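Local coordinates for hypothetical protein yycE (Bacillus subtilis, PDB 1TWU), which is of unknown function but is probably related to the glyoxalases and fosfomycin resistance proteins of the VOC superfamily, at residues I15-G20 with L61-Y66; L33-I38 with F52-A57; S70-P75 with D122-R127; L81-P86 with I128-S133. All blocks are in the same frame, centred on the assembly; numbering follows the deposited sequence.

In the fold
The chain carries two modules of βαβββ type, as in other VOC proteins, each with a mixed four-stranded sheet. Interactions 1 and 4 are the equivalent parallel pairs of first and last strand in the two modules, with centres about 22 Å apart on opposite sides of the chain's centre. Interaction 2 lies inside the loop closed by interaction 1 and shares its sheet through the L61 O to F52 N bond (2.9 Å); L33 packs on F83 and F130, and L54 on F83, of interaction 4. Interaction 3 borders both modules: D124 OD2 meets T19 OG1 of interaction 1 at 2.7 Å, and R127 O meets L81 N of interaction 4 at 3.0 Å. All four contacts reach the second subunit.

Interaction 1 of 4, residues I15-G20 with L61-Y66; sequences IARPTG and LEFTQY
I15, R17 and T19 turn their backbone polar groups toward E62 and T64, making the four hydrogen bonds of a parallel ladder. I15 O accepts from E62 N (2.9 Å) and R17 N gives to E62 O (3.0 Å). R17 O then takes T64 N (3.1 Å), and T19 N reaches T64 O at 2.7 Å in a more bent bond (139°). P18 fits between, since its missing N-H is not needed on this side; the outer edge at I15 and A16 is instead paired with an antiparallel strand of the second subunit. On the face with A16, E62 stretches out past the small methyl, OE1 lying 3.6 Å from A16 CB, and is salt-bridged to R14. R17 and F63 run side by side on the other face, R17 NE 4.1 Å from F63 CE1 with the two flat groups 75° apart, while the guanidinium makes a cation-pi contact with W126. With T19 OG1 opposite the backbone N (chi1 -174°), T19 CG2 comes to 3.5 Å from T64 O and the hydroxyl bonds to D124 OD2 and Q21 N. The four backbone bonds thus satisfy I15 O, T19 N and both polar groups of R17, E62 and T64, while the buried ionic and hydroxyl ends are answered from neighbouring parts of the fold.

Interaction 2 of 4, residues L33-I38 with F52-A57; sequences LCLKRI and FGLPHA
R37 and F52 form an antiparallel non-hydrogen-bonded pair, their CA atoms 4.6 Å apart, and beside it G53 N gives a nearly straight hydrogen bond (170°) to K36 O at 2.8 Å, in the carbonyl plane. Past this point the hairpin strands splay, and a water fills in: it accepts from K36 N (2.9 Å) and donates to P55 O (2.8 Å), with a weak bond to G53 O. Glycine suits position 53, where a CB would run into P55 O, because the chain turns sharply through the cis peptide before P55 and L54 N returns to H56 O. Among the side chains, L35 lays its CB against F52 CB (3.9 Å) and crosses L54 obliquely, CD1 to CD1 at 3.8 Å. I38 puts CG1 between its backbone N and carbonyl carbon (chi1 64°), which carries CD1 to A57 CA at 3.6 Å. R37 has its CA near F52 CD1 (4.0 Å), and its guanidinium is salt-bridged to E30 and E40. F52 packs against I26 and E30 of helix 22-32 and against F63 of strand 59-66, while L54 O bonds to Y59 OH of the second subunit.

Interaction 3 of 4, residues S70-P75 with D122-R127; sequences STAPVP and DPDGWR
The methyl of A72 sits squarely over the face of the D124 carboxylate, A72 CB only 3.3 Å from D124 CG, in a contact where no direct hydrogen bond joins the two loops. What polar link there is runs through one water, which donates to P73 O at 2.9 Å and to D124 O at 2.7 Å. P75 completes the touch from further along: its ring carbon CG meets D124 O at 3.4 Å, and its CB faces G125 O at 3.9 Å. The small methyl suits its place against a flat acid group, and the ring of P75 presents carbon surface to the two carbonyls.

The partner loop is a type I turn from D122 to G125, closed by G125 N to D122 O (3.0 Å). D122 OD1 stiffens it from within: it accepts from D124 N (2.8 Å), an Asx turn, and also from W126 N, the two donors coming from opposite faces of its carboxylate, 58° and 54° out of the plane. G125 holds a positive phi where a CB would jam against the preceding carbonyl and clash with P75 CG. D124 has CG opposite its carbonyl carbon (chi1 -68°), which turns the carboxylate face to A72 CB; its OD1 is bound by Q21 NE2, which would probably help to steady the negative charge.

D122 OD2 bonds to Y29 OH of helix 22-32, and D124 rests on I25 of that helix. P73 lies on R17 and P18 of strand 12-18, while W126 reaches L81 of strand 80-84, so the two loops link the ends of both sheets.

Interaction 4 of 4, residues L81-P86 with I128-S133; sequences LVFYVP and IVFMNS
F83 and F130 project from the same face of two parallel strands, their planes 17° from parallel but slid apart so that the rings barely overlap, and the touch is between F83 CD2 and F130 CE1 at 3.8 Å. Next to them I128 CG2 meets the edge of the F83 ring, in its plane, 3.9 Å from CE2. On the other face M131 CG, carried away from its own backbone N (chi1 -176°), lies 3.8 Å from Y84 CE1, while V82 CG1 lies above one face of the Y84 ring, offset toward its rim. Apolar and aromatic side chains suit both faces, which are buried. Backbone bonds set this register: V129 N to L81 O (2.9 Å), F83 N to V129 O (2.7 Å, 176°), M131 N to F83 O and V85 N to M131 O. Beyond the ladder N132, the centre of an inverse gamma turn, sends ND2 to V85 O at 3.1 Å and more weakly to P86 O; a carboxamide suits here, its N-H groups serving both carbonyls. W113 of helix 111-114 packs on V82, Y84, V129 and M131, L91 and T95 of helix 88-100 lie on F130, and on the outer side L81 to Y84 pair antiparallel with a strand of the second subunit.

Interaction 1 of 4, residues I15-G20 with L61-Y66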
loop_
_atom_site.group_PDB
_atom_site.type_symbol
_atom_site.label_atom_id
_atom_site.label_comp_id
_atom_site.label_asym_id
_atom_site.label_seq_id
_atom_site.Cartn_x
_atom_site.Cartn_y
_atom_site.Cartn_z
ATOM N N ILE A 15 3.818 -4.039 0.703
ATOM C CA ILE A 15 3.503 -2.742 1.295
ATOM C C ILE A 15 3.991 -2.936 2.724
ATOM O O ILE A 15 3.436 -3.760 3.459
ATOM C CB ILE A 15 1.992 -2.472 1.344
ATOM C CG1 ILE A 15 1.431 -2.369 -0.072
ATOM C CG2 ILE A 15 1.723 -1.181 2.099
ATOM C CD1 ILE A 15 1.948 -1.167 -0.846
ATOM N N ALA A 16 5.040 -2.213 3.109
ATOM C CA ALA A 16 5.601 -2.334 4.456
ATOM C C ALA A 16 5.337 -1.077 5.266
ATOM O O ALA A 16 5.603 0.031 4.809
ATOM C CB ALA A 16 7.094 -2.603 4.379
ATOM N N ARG A 17 4.807 -1.267 6.470
ATOM C CA ARG A 17 4.488 -0.167 7.375
ATOM C C ARG A 17 5.036 -0.441 8.770
ATOM O O ARG A 17 5.042 -1.580 9.235
ATOM C CB ARG A 17 2.970 0.025 7.466
ATOM C CG ARG A 17 2.299 0.393 6.146
ATOM C CD ARG A 17 0.779 0.269 6.238
ATOM N NE ARG A 17 0.214 1.098 7.300
ATOM C CZ ARG A 17 0.020 2.411 7.210
ATOM N NH1 ARG A 17 0.340 3.058 6.092
ATOM N NH2 ARG A 17 -0.490 3.078 8.242
ATOM N N PRO A 18 5.503 0.607 9.461
ATOM C CA PRO A 18 6.050 0.482 10.816
ATOM C C PRO A 18 4.949 0.529 11.879
ATOM O O PRO A 18 3.870 1.069 11.641
ATOM C CB PRO A 18 6.968 1.684 10.909
ATOM C CG PRO A 18 6.176 2.725 10.159
ATOM C CD PRO A 18 5.715 1.968 8.933
ATOM N N THR A 19 5.219 -0.031 13.053
ATOM C CA THR A 19 4.235 -0.016 14.133
ATOM C C THR A 19 4.906 -0.077 15.496
ATOM O O THR A 19 6.037 -0.531 15.622
ATOM C CB THR A 19 3.224 -1.210 14.030
ATOM O OG1 THR A 19 2.203 -1.055 15.025
ATOM C CG2 THR A 19 3.928 -2.554 14.249
ATOM N N GLY A 20 4.205 0.401 16.514
ATOM C CA GLY A 20 4.737 0.347 17.859
ATOM C C GLY A 20 3.924 -0.668 18.648
ATOM O O GLY A 20 4.156 -0.880 19.838
ATOM N N LEU A 61 1.251 -7.641 2.780
ATOM C CA LEU A 61 1.547 -6.553 3.697
ATOM C C LEU A 61 2.622 -7.025 4.660
ATOM O O LEU A 61 2.733 -8.222 4.929
ATOM C CB LEU A 61 0.305 -6.190 4.521
ATOM C CG LEU A 61 -0.988 -5.730 3.845
ATOM C CD1 LEU A 61 -2.068 -5.492 4.902
ATOM C CD2 LEU A 61 -0.720 -4.454 3.064
ATOM N N GLU A 62 3.424 -6.091 5.155
ATOM C CA GLU A 62 4.427 -6.405 6.164
ATOM C C GLU A 62 4.365 -5.319 7.231
ATOM O O GLU A 62 4.250 -4.135 6.923
ATOM C CB GLU A 62 5.849 -6.452 5.604
ATOM C CG GLU A 62 6.865 -6.631 6.734
ATOM C CD GLU A 62 8.312 -6.488 6.305
ATOM O OE1 GLU A 62 8.596 -5.673 5.402
ATOM O OE2 GLU A 62 9.171 -7.179 6.895
ATOM N N PHE A 63 4.414 -5.725 8.490
ATOM C CA PHE A 63 4.399 -4.770 9.594
ATOM C C PHE A 63 5.634 -5.044 10.435
ATOM O O PHE A 63 5.928 -6.198 10.774
ATOM C CB PHE A 63 3.126 -4.925 10.433
ATOM C CG PHE A 63 1.888 -4.410 9.746
ATOM C CD1 PHE A 63 1.545 -3.060 9.820
ATOM C CD2 PHE A 63 1.084 -5.269 8.998
ATOM C CE1 PHE A 63 0.419 -2.572 9.161
ATOM C CE2 PHE A 63 -0.048 -4.792 8.331
ATOM C CZ PHE A 63 -0.382 -3.441 8.412
ATOM N N THR A 64 6.365 -3.981 10.748
ATOM C CA THR A 64 7.582 -4.098 11.533
ATOM C C THR A 64 7.590 -3.182 12.757
ATOM O O THR A 64 7.004 -2.098 12.749
ATOM C CB THR A 64 8.822 -3.787 10.662
ATOM O OG1 THR A 64 8.691 -2.482 10.076
ATOM C CG2 THR A 64 8.959 -4.823 9.555
ATOM N N GLN A 65 8.262 -3.644 13.807
ATOM C CA GLN A 65 8.393 -2.902 15.053
ATOM C C GLN A 65 9.846 -2.967 15.505
ATOM O O GLN A 65 10.440 -4.043 15.544
ATOM C CB GLN A 65 7.481 -3.517 16.115
ATOM C CG GLN A 65 7.547 -2.846 17.470
ATOM C CD GLN A 65 6.501 -3.383 18.423
ATOM O OE1 GLN A 65 6.610 -3.223 19.637
ATOM N NE2 GLN A 65 5.476 -4.013 17.880
ATOM N N TYR A 66 10.421 -1.816 15.839
ATOM C CA TYR A 66 11.809 -1.776 16.284
ATOM C C TYR A 66 11.934 -1.964 17.796
ATOM O O TYR A 66 11.154 -1.406 18.564
ATOM C CB TYR A 66 12.456 -0.461 15.868
ATOM C CG TYR A 66 13.943 -0.430 16.123
ATOM C CD1 TYR A 66 14.791 -1.369 15.536
ATOM C CD2 TYR A 66 14.500 0.521 16.975
ATOM C CE1 TYR A 66 16.161 -1.364 15.795
ATOM C CE2 TYR A 66 15.866 0.536 17.243
ATOM C CZ TYR A 66 16.692 -0.408 16.653
ATOM O OH TYR A 66 18.042 -0.398 16.944
#

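Interaction 2 of 4, residues L33-I38 with F52-A57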
loop_
_atom_site.group_PDB
_atom_site.type_symbol
_atom_site.label_atom_id
_atom_site.label_comp_id
_atom_site.label_asym_id
_atom_site.label_seq_id
_atom_site.Cartn_x
_atom_site.Cartn_y
_atom_site.Cartn_z
ATOM N N LEU A 33 -9.356 -9.435 9.956
ATOM C CA LEU A 33 -9.528 -9.651 8.525
ATOM C C LEU A 33 -9.343 -11.097 8.119
ATOM O O LEU A 33 -9.819 -11.513 7.066
ATOM C CB LEU A 33 -8.540 -8.803 7.732
ATOM C CG LEU A 33 -8.865 -7.318 7.669
ATOM C CD1 LEU A 33 -7.839 -6.608 6.789
ATOM C CD2 LEU A 33 -10.273 -7.146 7.111
ATOM N N CYS A 34 -8.649 -11.860 8.954
ATOM C CA CYS A 34 -8.376 -13.255 8.650
ATOM C C CYS A 34 -7.470 -13.363 7.432
ATOM O O CYS A 34 -7.700 -14.169 6.528
ATOM C CB CYS A 34 -9.675 -14.029 8.416
ATOM S SG CYS A 34 -10.584 -14.372 9.940
ATOM N N LEU A 35 -6.452 -12.512 7.400
ATOM C CA LEU A 35 -5.467 -12.551 6.333
ATOM C C LEU A 35 -4.515 -13.645 6.796
ATOM O O LEU A 35 -4.273 -13.802 7.996
ATOM C CB LEU A 35 -4.713 -11.220 6.220
ATOM C CG LEU A 35 -5.530 -9.973 5.867
ATOM C CD1 LEU A 35 -4.577 -8.848 5.497
ATOM C CD2 LEU A 35 -6.458 -10.268 4.701
ATOM N N LYS A 36 -3.989 -14.414 5.855
ATOM C CA LYS A 36 -3.081 -15.492 6.206
ATOM C C LYS A 36 -1.678 -14.979 6.511
ATOM O O LYS A 36 -1.134 -14.160 5.765
ATOM C CB LYS A 36 -3.031 -16.520 5.061
ATOM C CG LYS A 36 -1.844 -17.487 5.106
ATOM C CD LYS A 36 -1.920 -18.524 3.982
ATOM C CE LYS A 36 -0.533 -18.980 3.494
ATOM N NZ LYS A 36 0.355 -19.564 4.549
ATOM N N ARG A 37 -1.101 -15.449 7.616
ATOM C CA ARG A 37 0.262 -15.062 7.967
ATOM C C ARG A 37 1.198 -15.882 7.072
ATOM O O ARG A 37 1.312 -17.101 7.225
ATOM C CB ARG A 37 0.568 -15.359 9.436
ATOM C CG ARG A 37 1.999 -14.996 9.802
ATOM C CD ARG A 37 2.341 -15.331 11.239
ATOM N NE ARG A 37 1.409 -14.711 12.173
ATOM C CZ ARG A 37 1.667 -14.525 13.462
ATOM N NH1 ARG A 37 2.836 -14.908 13.965
ATOM N NH2 ARG A 37 0.752 -13.975 14.250
ATOM N N ILE A 38 1.860 -15.213 6.135
ATOM C CA ILE A 38 2.745 -15.898 5.201
ATOM C C ILE A 38 4.218 -15.750 5.536
ATOM O O ILE A 38 5.076 -16.199 4.780
ATOM C CB ILE A 38 2.513 -15.398 3.753
ATOM C CG1 ILE A 38 2.877 -13.915 3.638
ATOM C CG2 ILE A 38 1.056 -15.622 3.363
ATOM C CD1 ILE A 38 2.798 -13.364 2.239
ATOM N N PHE A 52 1.400 -10.536 5.976
ATOM C CA PHE A 52 0.035 -11.020 5.738
ATOM C C PHE A 52 -0.282 -11.061 4.248
ATOM O O PHE A 52 -0.045 -10.091 3.529
ATOM C CB PHE A 52 -0.991 -10.121 6.440
ATOM C CG PHE A 52 -0.862 -10.110 7.925
ATOM C CD1 PHE A 52 -0.976 -11.294 8.652
ATOM C CD2 PHE A 52 -0.590 -8.928 8.603
ATOM C CE1 PHE A 52 -0.814 -11.302 10.036
ATOM C CE2 PHE A 52 -0.426 -8.925 9.989
ATOM C CZ PHE A 52 -0.538 -10.116 10.704
ATOM N N GLY A 53 -0.826 -12.185 3.795
ATOM C CA GLY A 53 -1.159 -12.327 2.391
ATOM C C GLY A 53 -2.285 -11.401 1.985
ATOM O O GLY A 53 -3.155 -11.079 2.791
ATOM N N LEU A 54 -2.280 -10.980 0.728
ATOM C CA LEU A 54 -3.310 -10.076 0.251
ATOM C C LEU A 54 -3.855 -10.482 -1.122
ATOM O O LEU A 54 -3.800 -9.706 -2.076
ATOM C CB LEU A 54 -2.734 -8.663 0.193
ATOM C CG LEU A 54 -3.673 -7.502 0.481
ATOM C CD1 LEU A 54 -4.186 -7.568 1.916
ATOM C CD2 LEU A 54 -2.913 -6.220 0.236
ATOM N N PRO A 55 -4.404 -11.705 -1.236
ATOM C CA PRO A 55 -4.539 -12.705 -0.172
ATOM C C PRO A 55 -3.336 -13.643 -0.049
ATOM O O PRO A 55 -3.216 -14.370 0.938
ATOM C CB PRO A 55 -5.801 -13.452 -0.578
ATOM C CG PRO A 55 -5.648 -13.505 -2.066
ATOM C CD PRO A 55 -5.207 -12.093 -2.412
ATOM N N HIS A 56 -2.453 -13.620 -1.046
ATOM C CA HIS A 56 -1.275 -14.485 -1.055
ATOM C C HIS A 56 0.044 -13.730 -0.931
ATOM O O HIS A 56 0.090 -12.621 -0.403
ATOM C CB HIS A 56 -1.257 -15.314 -2.337
ATOM C CG HIS A 56 -2.585 -15.910 -2.677
ATOM N ND1 HIS A 56 -3.293 -16.700 -1.795
ATOM C CD2 HIS A 56 -3.354 -15.800 -3.787
ATOM C CE1 HIS A 56 -4.444 -17.046 -2.345
ATOM N NE2 HIS A 56 -4.506 -16.513 -3.553
ATOM N N ALA A 57 1.113 -14.340 -1.429
ATOM C CA ALA A 57 2.435 -13.737 -1.365
ATOM C C ALA A 57 2.724 -12.743 -2.489
ATOM O O ALA A 57 3.497 -11.803 -2.294
ATOM C CB ALA A 57 3.497 -14.824 -1.352
HETATM O O HOH W 1 -4.771 -13.683 3.202
#

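Interaction 3 of 4, residues S70-P75 with D122-R127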
loop_
_atom_site.group_PDB
_atom_site.type_symbol
_atom_site.label_atom_id
_atom_site.label_comp_id
_atom_site.label_asym_id
_atom_site.label_seq_id
_atom_site.Cartn_x
_atom_site.Cartn_y
_atom_site.Cartn_z
ATOM N N SER A 70 9.278 2.088 18.291
ATOM C CA SER A 70 8.943 2.379 16.910
ATOM C C SER A 70 7.569 3.037 16.875
ATOM O O SER A 70 6.733 2.787 17.742
ATOM C CB SER A 70 8.927 1.078 16.101
ATOM O OG SER A 70 8.842 1.336 14.711
ATOM N N THR A 71 7.336 3.887 15.886
ATOM C CA THR A 71 6.041 4.543 15.765
ATOM C C THR A 71 5.447 4.178 14.413
ATOM O O THR A 71 6.176 3.839 13.482
ATOM C CB THR A 71 6.161 6.085 15.843
ATOM O OG1 THR A 71 6.838 6.572 14.678
ATOM C CG2 THR A 71 6.941 6.505 17.085
ATOM N N ALA A 72 4.125 4.241 14.315
ATOM C CA ALA A 72 3.438 3.937 13.069
ATOM C C ALA A 72 3.388 5.229 12.257
ATOM O O ALA A 72 3.634 6.304 12.796
ATOM C CB ALA A 72 2.035 3.445 13.363
ATOM N N PRO A 73 3.088 5.145 10.948
ATOM C CA PRO A 73 3.035 6.383 10.165
ATOM C C PRO A 73 2.021 7.346 10.776
ATOM O O PRO A 73 1.072 6.920 11.437
ATOM C CB PRO A 73 2.592 5.900 8.781
ATOM C CG PRO A 73 3.128 4.512 8.713
ATOM C CD PRO A 73 2.828 3.971 10.093
ATOM N N VAL A 74 2.230 8.641 10.577
ATOM C CA VAL A 74 1.282 9.620 11.088
ATOM C C VAL A 74 0.015 9.401 10.262
ATOM O O VAL A 74 0.039 9.513 9.034
ATOM C CB VAL A 74 1.785 11.061 10.883
ATOM C CG1 VAL A 74 0.723 12.049 11.326
ATOM C CG2 VAL A 74 3.071 11.274 11.667
ATOM N N PRO A 75 -1.106 9.080 10.924
ATOM C CA PRO A 75 -2.369 8.841 10.223
ATOM C C PRO A 75 -2.830 10.019 9.384
ATOM O O PRO A 75 -2.788 11.166 9.825
ATOM C CB PRO A 75 -3.354 8.550 11.355
ATOM C CG PRO A 75 -2.485 8.049 12.457
ATOM C CD PRO A 75 -1.291 8.954 12.380
ATOM N N ASP A 122 -7.566 0.857 11.409
ATOM C CA ASP A 122 -6.817 -0.259 11.965
ATOM C C ASP A 122 -6.192 0.277 13.256
ATOM O O ASP A 122 -6.332 1.463 13.555
ATOM C CB ASP A 122 -5.794 -0.790 10.932
ATOM C CG ASP A 122 -4.472 -0.030 10.917
ATOM O OD1 ASP A 122 -4.378 1.106 11.434
ATOM O OD2 ASP A 122 -3.506 -0.587 10.350
ATOM N N PRO A 123 -5.523 -0.577 14.046
ATOM C CA PRO A 123 -4.915 -0.115 15.300
ATOM C C PRO A 123 -4.082 1.175 15.236
ATOM O O PRO A 123 -4.007 1.916 16.223
ATOM C CB PRO A 123 -4.084 -1.320 15.738
ATOM C CG PRO A 123 -4.868 -2.468 15.210
ATOM C CD PRO A 123 -5.237 -2.005 13.827
ATOM N N ASP A 124 -3.468 1.453 14.087
ATOM C CA ASP A 124 -2.642 2.647 13.959
ATOM C C ASP A 124 -3.228 3.765 13.116
ATOM O O ASP A 124 -2.500 4.648 12.662
ATOM C CB ASP A 124 -1.249 2.283 13.439
ATOM C CG ASP A 124 -0.446 1.474 14.446
ATOM O OD1 ASP A 124 -0.470 1.830 15.647
ATOM O OD2 ASP A 124 0.215 0.493 14.039
ATOM N N GLY A 125 -4.539 3.721 12.899
ATOM C CA GLY A 125 -5.199 4.780 12.157
ATOM C C GLY A 125 -5.205 4.712 10.649
ATOM O O GLY A 125 -5.585 5.684 9.995
ATOM N N TRP A 126 -4.763 3.595 10.082
ATOM C CA TRP A 126 -4.785 3.460 8.634
ATOM C C TRP A 126 -6.260 3.239 8.308
ATOM O O TRP A 126 -6.940 2.500 9.017
ATOM C CB TRP A 126 -3.939 2.261 8.186
ATOM C CG TRP A 126 -3.584 2.293 6.717
ATOM C CD1 TRP A 126 -3.637 3.379 5.875
ATOM C CD2 TRP A 126 -3.076 1.206 5.930
ATOM N NE1 TRP A 126 -3.197 3.030 4.622
ATOM C CE2 TRP A 126 -2.846 1.705 4.627
ATOM C CE3 TRP A 126 -2.789 -0.140 6.201
ATOM C CZ2 TRP A 126 -2.341 0.902 3.597
ATOM C CZ3 TRP A 126 -2.284 -0.935 5.179
ATOM C CH2 TRP A 126 -2.067 -0.410 3.894
ATOM N N ARG A 127 -6.757 3.903 7.266
ATOM C CA ARG A 127 -8.161 3.786 6.872
ATOM C C ARG A 127 -8.411 2.566 5.977
ATOM O O ARG A 127 -7.995 2.529 4.818
ATOM C CB ARG A 127 -8.616 5.061 6.140
ATOM C CG ARG A 127 -8.599 6.352 6.971
ATOM C CD ARG A 127 -9.645 6.327 8.065
ATOM N NE ARG A 127 -9.582 7.488 8.955
ATOM C CZ ARG A 127 -10.274 8.616 8.794
ATOM N NH1 ARG A 127 -11.097 8.770 7.767
ATOM N NH2 ARG A 127 -10.166 9.584 9.690
HETATM O O HOH W 2 -0.956 5.103 10.500
#

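Interaction 4 of 4, residues L81-P86 with I128-S133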
loop_
_atom_site.group_PDB
_atom_site.type_symbol
_atom_site.label_atom_id
_atom_site.label_comp_id
_atom_site.label_asym_id
_atom_site.label_seq_id
_atom_site.Cartn_x
_atom_site.Cartn_y
_atom_site.Cartn_z
ATOM N N LEU A 81 -6.616 1.926 2.243
ATOM C CA LEU A 81 -6.370 0.571 1.757
ATOM C C LEU A 81 -7.808 0.182 1.426
ATOM O O LEU A 81 -8.620 -0.027 2.323
ATOM C CB LEU A 81 -5.812 -0.365 2.836
ATOM C CG LEU A 81 -5.787 -1.837 2.377
ATOM C CD1 LEU A 81 -5.006 -1.961 1.079
ATOM C CD2 LEU A 81 -5.167 -2.727 3.443
ATOM N N VAL A 82 -8.128 0.122 0.141
ATOM C CA VAL A 82 -9.486 -0.191 -0.271
ATOM C C VAL A 82 -9.724 -1.615 -0.767
ATOM O O VAL A 82 -9.036 -2.109 -1.664
ATOM C CB VAL A 82 -9.966 0.781 -1.373
ATOM C CG1 VAL A 82 -11.460 0.593 -1.611
ATOM C CG2 VAL A 82 -9.665 2.217 -0.980
ATOM N N PHE A 83 -10.711 -2.270 -0.164
ATOM C CA PHE A 83 -11.101 -3.618 -0.547
ATOM C C PHE A 83 -12.433 -3.482 -1.275
ATOM O O PHE A 83 -13.411 -3.030 -0.681
ATOM C CB PHE A 83 -11.303 -4.492 0.689
ATOM C CG PHE A 83 -10.025 -4.963 1.329
ATOM C CD1 PHE A 83 -9.231 -5.926 0.707
ATOM C CD2 PHE A 83 -9.629 -4.466 2.572
ATOM C CE1 PHE A 83 -8.066 -6.390 1.315
ATOM C CE2 PHE A 83 -8.464 -4.924 3.187
ATOM C CZ PHE A 83 -7.681 -5.889 2.557
ATOM N N TYR A 84 -12.471 -3.846 -2.554
ATOM C CA TYR A 84 -13.709 -3.789 -3.337
ATOM C C TYR A 84 -14.450 -5.106 -3.129
ATOM O O TYR A 84 -14.070 -6.134 -3.686
ATOM C CB TYR A 84 -13.392 -3.573 -4.820
ATOM C CG TYR A 84 -12.968 -2.155 -5.113
ATOM C CD1 TYR A 84 -13.912 -1.137 -5.214
ATOM C CD2 TYR A 84 -11.617 -1.814 -5.200
ATOM C CE1 TYR A 84 -13.527 0.191 -5.388
ATOM C CE2 TYR A 84 -11.217 -0.487 -5.370
ATOM C CZ TYR A 84 -12.176 0.511 -5.462
ATOM O OH TYR A 84 -11.793 1.825 -5.614
ATOM N N VAL A 85 -15.490 -5.075 -2.302
ATOM C CA VAL A 85 -16.256 -6.279 -2.009
ATOM C C VAL A 85 -17.648 -6.169 -2.605
ATOM O O VAL A 85 -18.575 -5.690 -1.955
ATOM C CB VAL A 85 -16.395 -6.501 -0.498
ATOM C CG1 VAL A 85 -16.949 -7.890 -0.238
ATOM C CG2 VAL A 85 -15.057 -6.318 0.183
ATOM N N PRO A 86 -17.813 -6.622 -3.854
ATOM C CA PRO A 86 -19.102 -6.575 -4.553
ATOM C C PRO A 86 -20.288 -7.259 -3.843
ATOM O O PRO A 86 -21.432 -6.839 -4.008
ATOM C CB PRO A 86 -18.773 -7.183 -5.920
ATOM C CG PRO A 86 -17.597 -8.083 -5.634
ATOM C CD PRO A 86 -16.779 -7.265 -4.686
ATOM N N ILE A 128 -9.089 1.566 6.528
ATOM C CA ILE A 128 -9.402 0.359 5.774
ATOM C C ILE A 128 -10.831 0.515 5.232
ATOM O O ILE A 128 -11.812 0.533 5.985
ATOM C CB ILE A 128 -9.295 -0.909 6.670
ATOM C CG1 ILE A 128 -8.004 -0.862 7.496
ATOM C CG2 ILE A 128 -9.298 -2.168 5.803
ATOM C CD1 ILE A 128 -6.748 -0.682 6.674
ATOM N N VAL A 129 -10.942 0.636 3.916
ATOM C CA VAL A 129 -12.238 0.822 3.287
ATOM C C VAL A 129 -12.760 -0.424 2.585
ATOM O O VAL A 129 -12.020 -1.154 1.925
ATOM C CB VAL A 129 -12.184 1.992 2.266
ATOM C CG1 VAL A 129 -13.589 2.332 1.760
ATOM C CG2 VAL A 129 -11.539 3.201 2.915
ATOM N N PHE A 130 -14.050 -0.664 2.754
ATOM C CA PHE A 130 -14.724 -1.785 2.117
ATOM C C PHE A 130 -15.792 -1.143 1.226
ATOM O O PHE A 130 -16.805 -0.632 1.713
ATOM C CB PHE A 130 -15.336 -2.685 3.191
ATOM C CG PHE A 130 -14.316 -3.266 4.126
ATOM C CD1 PHE A 130 -13.695 -4.480 3.836
ATOM C CD2 PHE A 130 -13.924 -2.570 5.266
ATOM C CE1 PHE A 130 -12.695 -4.995 4.667
ATOM C CE2 PHE A 130 -12.929 -3.071 6.102
ATOM C CZ PHE A 130 -12.311 -4.287 5.802
ATOM N N MET A 131 -15.533 -1.138 -0.079
ATOM C CA MET A 131 -16.441 -0.533 -1.046
ATOM C C MET A 131 -17.275 -1.587 -1.775
ATOM O O MET A 131 -16.747 -2.573 -2.306
ATOM C CB MET A 131 -15.640 0.312 -2.048
ATOM C CG MET A 131 -16.472 1.083 -3.081
ATOM S SD MET A 131 -17.726 2.209 -2.411
ATOM C CE MET A 131 -16.739 3.295 -1.448
ATOM N N ASN A 132 -18.587 -1.373 -1.785
ATOM C CA ASN A 132 -19.503 -2.301 -2.432
ATOM C C ASN A 132 -19.512 -2.107 -3.937
ATOM O O ASN A 132 -20.468 -1.574 -4.491
ATOM C CB ASN A 132 -20.922 -2.109 -1.897
ATOM C CG ASN A 132 -21.848 -3.246 -2.288
ATOM O OD1 ASN A 132 -23.069 -3.091 -2.297
ATOM N ND2 ASN A 132 -21.270 -4.402 -2.599
ATOM N N SER A 133 -18.443 -2.522 -4.600
ATOM C CA SER A 133 -18.374 -2.403 -6.048
ATOM C C SER A 133 -17.319 -3.352 -6.581
ATOM O O SER A 133 -16.775 -4.163 -5.839
ATOM C CB SER A 133 -18.065 -0.960 -6.472
ATOM O OG SER A 133 -16.731 -0.592 -6.181
#